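Putative outer membrane protein (LpxR) (Salmonella typhimurium, PDB 3FID) deacylates lipid A in the outer membrane, thereby modifying the lipopolysaccharide of the bacterial surface. Local coordinates at residues G36-Y41 with S52-Q57; T94-Y99 with V149-A154. One frame throughout, in Å; residues are numbered along the deposited sequence.

Contact 1. Residues G36-Y41 with S52-Q57; sequences GLFLGY and SFHIAQ. With ZN (zinc ion), chain E; ZN (zinc ion), chain D.
Ser-52 meets Tyr-41 through the backbone, CA of Ser-52 lying 3.1 Å from O of Tyr-41, while its OG turns to Ser-42. Phe-53 and Tyr-41 form a hydrogen-bonded antiparallel pair, each amide reaching the other's carbonyl (Phe-53 N to Tyr-41 O, 2.8 Å). The tyrosine ring extends away from Phe-53 along the surface, and its OH binds a zinc ion at 2.3 Å, a site shared with Ser-1 and His-43. On the buried face, His-54 stands opposite Gly-40. With chi1 at 75° its ring is held over its own backbone, and CG comes beside Phe-38 CE2. The two planes are tilted by only 14°, yet slid so far apart that overlap is slight; the closest approach is Phe-38 CE2 to His-54 CB, 3.5 Å. Phe-38 in turn lies over Gly-40, which has no side chain to obstruct it (CE1 to Gly-40 CA, 3.8 Å). His-54 NE2 coordinates a second zinc on this face at 2.1 Å; His-84, Asp-104 and a water complete the site. Ile-55 pairs with Leu-39 on the surface face by two backbone bonds, that from Leu-39 N to Ile-55 O almost straight (173° at the hydrogen). Ala-56 returns to the buried face, its CB 3.9 Å from Phe-38 CD2, and Gln-57 closes the register against Leu-37 with two backbone bonds. This hairpin of the up-and-down outer-membrane barrel, its surface Leu-37, Leu-39, Phe-53 and Ile-55 consistent with lipid contact, is flanked by strand 2-9 beside 33-44 and strand 80-94 beside 49-60, while Arg-205 and Leu-207 pack on Phe-38.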
loop_
_atom_site.group_PDB
_atom_site.type_symbol
_atom_site.label_atom_id
_atom_site.label_comp_id
_atom_site.label_asym_id
_atom_site.label_seq_id
_atom_site.Cartn_x
_atom_site.Cartn_y
_atom_site.Cartn_z
ATOM N N GLY A 36 2.729 1.725 8.229
ATOM C CA GLY A 36 3.631 1.216 7.203
ATOM C C GLY A 36 4.913 2.032 7.176
ATOM O O GLY A 36 4.889 3.253 7.411
ATOM N N LEU A 37 6.028 1.345 6.940
ATOM C CA LEU A 37 7.325 1.993 6.631
ATOM C C LEU A 37 7.890 1.314 5.397
ATOM O O LEU A 37 7.854 0.079 5.290
ATOM C CB LEU A 37 8.331 1.852 7.779
ATOM C CG LEU A 37 9.581 2.772 7.615
ATOM C CD1 LEU A 37 9.230 4.234 7.294
ATOM C CD2 LEU A 37 10.485 2.745 8.860
ATOM N N PHE A 38 8.421 2.114 4.480
ATOM C CA PHE A 38 8.921 1.613 3.197
ATOM C C PHE A 38 10.107 2.491 2.791
ATOM O O PHE A 38 10.044 3.712 2.897
ATOM C CB PHE A 38 7.768 1.676 2.146
ATOM C CG PHE A 38 8.191 1.427 0.712
ATOM C CD1 PHE A 38 8.804 2.431 -0.023
ATOM C CD2 PHE A 38 7.888 0.214 0.073
ATOM C CE1 PHE A 38 9.185 2.234 -1.360
ATOM C CE2 PHE A 38 8.252 -0.013 -1.286
ATOM C CZ PHE A 38 8.918 1.019 -1.998
ATOM N N LEU A 39 11.183 1.849 2.351
ATOM C CA LEU A 39 12.347 2.540 1.791
ATOM C C LEU A 39 12.637 1.846 0.481
ATOM O O LEU A 39 12.681 0.601 0.409
ATOM C CB LEU A 39 13.530 2.465 2.770
ATOM C CG LEU A 39 14.862 3.166 2.462
ATOM C CD1 LEU A 39 14.722 4.673 2.223
ATOM C CD2 LEU A 39 15.879 2.910 3.589
ATOM N N GLY A 40 12.770 2.626 -0.586
ATOM C CA GLY A 40 12.940 2.020 -1.903
ATOM C C GLY A 40 13.894 2.812 -2.791
ATOM O O GLY A 40 14.117 3.995 -2.583
ATOM N N TYR A 41 14.466 2.117 -3.769
ATOM C CA TYR A 41 15.344 2.745 -4.754
ATOM C C TYR A 41 14.969 2.233 -6.128
ATOM O O TYR A 41 14.813 1.027 -6.301
ATOM C CB TYR A 41 16.813 2.405 -4.474
ATOM C CG TYR A 41 17.750 2.952 -5.545
ATOM C CD1 TYR A 41 18.417 2.093 -6.438
ATOM C CD2 TYR A 41 17.931 4.324 -5.674
ATOM C CE1 TYR A 41 19.258 2.617 -7.416
ATOM C CE2 TYR A 41 18.739 4.848 -6.649
ATOM C CZ TYR A 41 19.412 3.995 -7.504
ATOM O OH TYR A 41 20.238 4.573 -8.426
ATOM N N SER A 52 13.697 -1.653 -9.476
ATOM C CA SER A 52 13.524 -1.133 -8.119
ATOM C C SER A 52 13.840 -2.156 -7.039
ATOM O O SER A 52 13.584 -3.339 -7.217
ATOM C CB SER A 52 12.081 -0.681 -7.917
ATOM O OG SER A 52 11.778 0.334 -8.836
ATOM N N PHE A 53 14.355 -1.672 -5.911
ATOM C CA PHE A 53 14.607 -2.496 -4.735
ATOM C C PHE A 53 13.892 -1.809 -3.573
ATOM O O PHE A 53 13.865 -0.585 -3.511
ATOM C CB PHE A 53 16.107 -2.533 -4.422
ATOM C CG PHE A 53 16.440 -3.039 -3.031
ATOM C CD1 PHE A 53 16.344 -4.403 -2.727
ATOM C CD2 PHE A 53 16.835 -2.147 -2.020
ATOM C CE1 PHE A 53 16.669 -4.874 -1.431
ATOM C CE2 PHE A 53 17.143 -2.599 -0.719
ATOM C CZ PHE A 53 17.078 -3.949 -0.429
ATOM N N HIS A 54 13.383 -2.590 -2.621
ATOM C CA HIS A 54 12.761 -2.005 -1.445
ATOM C C HIS A 54 12.829 -2.944 -0.255
ATOM O O HIS A 54 13.042 -4.139 -0.418
ATOM C CB HIS A 54 11.294 -1.673 -1.717
ATOM C CG HIS A 54 10.403 -2.880 -1.734
ATOM N ND1 HIS A 54 10.303 -3.714 -2.824
ATOM C CD2 HIS A 54 9.599 -3.404 -0.778
ATOM C CE1 HIS A 54 9.464 -4.701 -2.543
ATOM N NE2 HIS A 54 9.009 -4.525 -1.312
ATOM N N ILE A 55 12.695 -2.354 0.930
ATOM C CA ILE A 55 12.450 -3.084 2.176
ATOM C C ILE A 55 11.249 -2.372 2.824
ATOM O O ILE A 55 11.108 -1.144 2.715
ATOM C CB ILE A 55 13.697 -3.074 3.105
ATOM C CG1 ILE A 55 13.386 -3.694 4.481
ATOM C CG2 ILE A 55 14.211 -1.659 3.308
ATOM C CD1 ILE A 55 13.638 -5.247 4.591
ATOM N N ALA A 56 10.382 -3.139 3.489
ATOM C CA ALA A 56 9.194 -2.535 4.086
ATOM C C ALA A 56 8.661 -3.363 5.257
ATOM O O ALA A 56 8.929 -4.569 5.341
ATOM C CB ALA A 56 8.115 -2.362 3.015
ATOM N N GLN A 57 7.930 -2.696 6.141
ATOM C CA GLN A 57 7.206 -3.367 7.231
ATOM C C GLN A 57 5.805 -2.772 7.321
ATOM O O GLN A 57 5.631 -1.554 7.430
ATOM C CB GLN A 57 7.924 -3.200 8.576
ATOM C CG GLN A 57 7.349 -4.139 9.688
ATOM C CD GLN A 57 7.547 -3.611 11.093
ATOM O OE1 GLN A 57 7.372 -2.420 11.358
ATOM N NE2 GLN A 57 7.926 -4.499 12.003
HETATM ZN ZN ZN E . 7.443 -5.732 -0.735
HETATM ZN ZN ZN D . 20.011 5.274 -10.600
HETATM O O HOH W 1 5.507 -5.119 -1.744
#

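Contact 2. Residues T94-Y99 with V149-A154; sequences TNWLRY and VSLTPA. With CXE (pentaethylene glycol monodecyl ether), chain M.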
loop_
_atom_site.group_PDB
_atom_site.type_symbol
_atom_site.label_atom_id
_atom_site.label_comp_id
_atom_site.label_asym_id
_atom_site.label_seq_id
_atom_site.Cartn_x
_atom_site.Cartn_y
_atom_site.Cartn_z
ATOM N N THR A 94 5.526 0.160 -24.726
ATOM C CA THR A 94 5.283 1.080 -25.829
ATOM C C THR A 94 4.699 2.407 -25.266
ATOM O O THR A 94 4.604 2.557 -24.048
ATOM C CB THR A 94 4.297 0.411 -26.803
ATOM O OG1 THR A 94 3.901 1.344 -27.802
ATOM C CG2 THR A 94 3.092 -0.022 -26.048
ATOM N N ASN A 95 4.311 3.350 -26.135
ATOM C CA ASN A 95 3.612 4.595 -25.718
ATOM C C ASN A 95 2.194 4.366 -25.184
ATOM O O ASN A 95 1.567 5.285 -24.642
ATOM C CB ASN A 95 3.531 5.613 -26.868
ATOM C CG ASN A 95 4.611 6.718 -26.792
ATOM O OD1 ASN A 95 5.711 6.534 -26.244
ATOM N ND2 ASN A 95 4.294 7.872 -27.378
ATOM N N TRP A 96 1.695 3.147 -25.356
ATOM C CA TRP A 96 0.328 2.805 -24.977
ATOM C C TRP A 96 0.233 1.677 -23.935
ATOM O O TRP A 96 -0.870 1.292 -23.576
ATOM C CB TRP A 96 -0.517 2.453 -26.211
ATOM C CG TRP A 96 0.079 1.353 -27.028
ATOM C CD1 TRP A 96 0.977 1.492 -28.063
ATOM C CD2 TRP A 96 -0.163 -0.065 -26.894
ATOM N NE1 TRP A 96 1.316 0.249 -28.570
ATOM C CE2 TRP A 96 0.630 -0.721 -27.877
ATOM C CE3 TRP A 96 -0.970 -0.842 -26.044
ATOM C CZ2 TRP A 96 0.642 -2.117 -28.028
ATOM C CZ3 TRP A 96 -0.962 -2.244 -26.205
ATOM C CH2 TRP A 96 -0.152 -2.859 -27.184
ATOM N N LEU A 97 1.378 1.163 -23.464
ATOM C CA LEU A 97 1.405 0.060 -22.494
ATOM C C LEU A 97 2.504 0.249 -21.448
ATOM O O LEU A 97 3.655 0.494 -21.801
ATOM C CB LEU A 97 1.633 -1.283 -23.194
ATOM C CG LEU A 97 1.202 -2.484 -22.339
ATOM C CD1 LEU A 97 -0.209 -2.923 -22.734
ATOM C CD2 LEU A 97 2.171 -3.640 -22.396
ATOM N N ARG A 98 2.138 0.141 -20.168
ATOM C CA ARG A 98 3.108 -0.025 -19.090
ATOM C C ARG A 98 2.940 -1.409 -18.449
ATOM O O ARG A 98 1.819 -1.875 -18.263
ATOM C CB ARG A 98 2.968 1.083 -18.035
ATOM C CG ARG A 98 3.833 0.862 -16.774
ATOM C CD ARG A 98 3.555 1.900 -15.693
ATOM N NE ARG A 98 3.995 3.253 -16.050
ATOM C CZ ARG A 98 5.252 3.688 -16.013
ATOM N NH1 ARG A 98 5.517 4.949 -16.337
ATOM N NH2 ARG A 98 6.256 2.863 -15.700
ATOM N N TYR A 99 4.050 -2.086 -18.143
ATOM C CA TYR A 99 3.963 -3.306 -17.328
ATOM C C TYR A 99 5.003 -3.343 -16.195
ATOM O O TYR A 99 6.040 -2.663 -16.242
ATOM C CB TYR A 99 4.017 -4.573 -18.187
ATOM C CG TYR A 99 5.379 -4.845 -18.764
ATOM C CD1 TYR A 99 6.257 -5.721 -18.126
ATOM C CD2 TYR A 99 5.798 -4.211 -19.941
ATOM C CE1 TYR A 99 7.537 -5.966 -18.645
ATOM C CE2 TYR A 99 7.075 -4.428 -20.462
ATOM C CZ TYR A 99 7.932 -5.312 -19.811
ATOM O OH TYR A 99 9.181 -5.559 -20.319
ATOM N N VAL A 149 -0.331 -4.893 -15.701
ATOM C CA VAL A 149 -0.340 -4.259 -17.020
ATOM C C VAL A 149 -1.392 -3.168 -17.090
ATOM O O VAL A 149 -2.506 -3.342 -16.614
ATOM C CB VAL A 149 -0.502 -5.282 -18.181
ATOM C CG1 VAL A 149 -1.787 -6.048 -18.064
ATOM C CG2 VAL A 149 -0.436 -4.566 -19.539
ATOM N N SER A 150 -1.020 -2.056 -17.723
ATOM C CA SER A 150 -1.874 -0.887 -17.814
ATOM C C SER A 150 -1.817 -0.378 -19.238
ATOM O O SER A 150 -0.747 -0.337 -19.826
ATOM C CB SER A 150 -1.342 0.213 -16.879
ATOM O OG SER A 150 -2.169 1.362 -16.929
ATOM N N LEU A 151 -2.974 -0.020 -19.795
ATOM C CA LEU A 151 -3.011 0.784 -21.004
ATOM C C LEU A 151 -2.867 2.230 -20.578
ATOM O O LEU A 151 -3.228 2.594 -19.451
ATOM C CB LEU A 151 -4.327 0.582 -21.760
ATOM C CG LEU A 151 -4.634 -0.844 -22.208
ATOM C CD1 LEU A 151 -6.088 -0.892 -22.691
ATOM C CD2 LEU A 151 -3.678 -1.297 -23.316
ATOM N N THR A 152 -2.305 3.048 -21.460
ATOM C CA THR A 152 -1.905 4.403 -21.092
ATOM C C THR A 152 -2.353 5.524 -22.070
ATOM O O THR A 152 -1.550 6.407 -22.404
ATOM C CB THR A 152 -0.357 4.494 -20.877
ATOM O OG1 THR A 152 0.315 4.304 -22.125
ATOM C CG2 THR A 152 0.139 3.442 -19.916
ATOM N N PRO A 153 -3.632 5.512 -22.508
ATOM C CA PRO A 153 -4.040 6.643 -23.353
ATOM C C PRO A 153 -4.037 7.955 -22.547
ATOM O O PRO A 153 -4.546 8.022 -21.416
ATOM C CB PRO A 153 -5.467 6.277 -23.780
ATOM C CG PRO A 153 -5.986 5.372 -22.637
ATOM C CD PRO A 153 -4.739 4.556 -22.285
ATOM N N ALA A 154 -3.439 8.977 -23.133
ATOM C CA ALA A 154 -3.327 10.273 -22.485
ATOM C C ALA A 154 -3.201 11.274 -23.603
ATOM O O ALA A 154 -2.786 10.915 -24.716
ATOM C CB ALA A 154 -2.076 10.327 -21.600
HETATM C C1 CXE M . 1.701 -7.002 -27.217
HETATM C C2 CXE M . 0.632 -7.623 -26.339
HETATM C C3 CXE M . -0.436 -6.602 -25.946
HETATM C C4 CXE M . -0.911 -6.785 -24.504
HETATM C C5 CXE M . -2.289 -6.168 -24.272
HETATM C C6 CXE M . -2.530 -5.964 -22.778
HETATM C C7 CXE M . -3.712 -5.045 -22.460
HETATM C C8 CXE M . -4.137 -5.222 -21.000
HETATM C C9 CXE M . -4.954 -4.058 -20.436
HETATM C C10 CXE M . -6.147 -4.568 -19.634
HETATM O O11 CXE M . -6.824 -3.481 -19.005
HETATM C C12 CXE M . -8.251 -3.652 -18.953
HETATM C C13 CXE M . -8.779 -3.657 -17.508
HETATM O O14 CXE M . -10.018 -2.945 -17.399
HETATM C C15 CXE M . -10.472 -2.789 -16.050
HETATM C C16 CXE M . -11.239 -1.477 -15.855
HETATM O O17 CXE M . -12.299 -1.681 -14.909
HETATM C C18 CXE M . -12.463 -0.648 -13.928
HETATM C C19 CXE M . -13.566 -1.029 -12.932
HETATM O O20 CXE M . -13.059 -1.095 -11.590
HETATM C C21 CXE M . -13.989 -1.607 -10.628
HETATM C C22 CXE M . -14.275 -0.496 -9.627
HETATM O O23 CXE M . -15.098 -0.929 -8.548
HETATM C C24 CXE M . -15.871 0.142 -8.012
HETATM C C25 CXE M . -17.328 -0.267 -8.011
HETATM O O26 CXE M . -18.130 0.848 -7.663
HETATM O O HOH W 2 3.064 4.031 -21.999
#
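An antiparallel strand pair in the wall of the beta barrel, next to the Thr-94 to Leu-97 turn, joins Leu-97, Arg-98 and Tyr-99 to Leu-151, Ser-150 and Val-149. Arg-98 and Ser-150 are its hydrogen-bonded pair, tied by two backbone bonds (Arg-98 N to Ser-150 O, 2.9 Å). Toward the turn the regularity fades: Thr-152 N still reaches Trp-96 O at 3.1 Å, but the donor stands 62° out of the carbonyl plane. A water extends the link, bonded to both Thr-94 O and Thr-152 OG1. The apolar face is built around Leu-97. With CG opposite the backbone N across CA-CB (chi1 -160°), its CD1 branch reaches Val-149 CG2 at 3.6 Å and Leu-151 CD2 at 3.9 Å. Leu-151 CD2 also meets the indole of Trp-96 in the ring plane at its edge, 3.9 Å from CE3, while Thr-94 CG2 sits above one indole face, near its rim. Along this surface runs the decyl chain of a bound detergent, whose C6 is 3.8 Å from Leu-97 CD1 and whose C9 is 3.7 Å from Leu-151 CG. On the opposite face Arg-98 bends at chi3 (-68°), and its guanidinium bonds to Asn-90, His-209 and Ser-195; Thr-152 CG2 packs beside its CB. The chemistry is thus divided by strand alternation: Leu-97, Val-149 and Leu-151, with the Trp-96 ring at their edge, are turned to an alkyl tail, consistent with a lipid-facing exterior, and a buried arginine is held by several polar partners behind them.

In the fold
Contact 1 closes before contact 2 opens along the chain, and their centres lie 25 Å apart, with nearest atoms about 9 Å from each other. Contact 1 is a local hairpin of strands 33-44 and 49-60; contact 2 pairs strand 97-108 with 140-157, with 49 residues between its segments, helix 114-125 among them. Strand 80-94 sits between, bonded to 49-60 on one side and 97-108 on the other, giving a continuous run of antiparallel neighbours. One zinc site spans that run: His-54, His-84 and Asp-104 come from three successive strands. It thus links contact 1 to the strand that also carries contact 2, while the segments of contact 2 meet detergent, as expected of a membrane-embedded barrel.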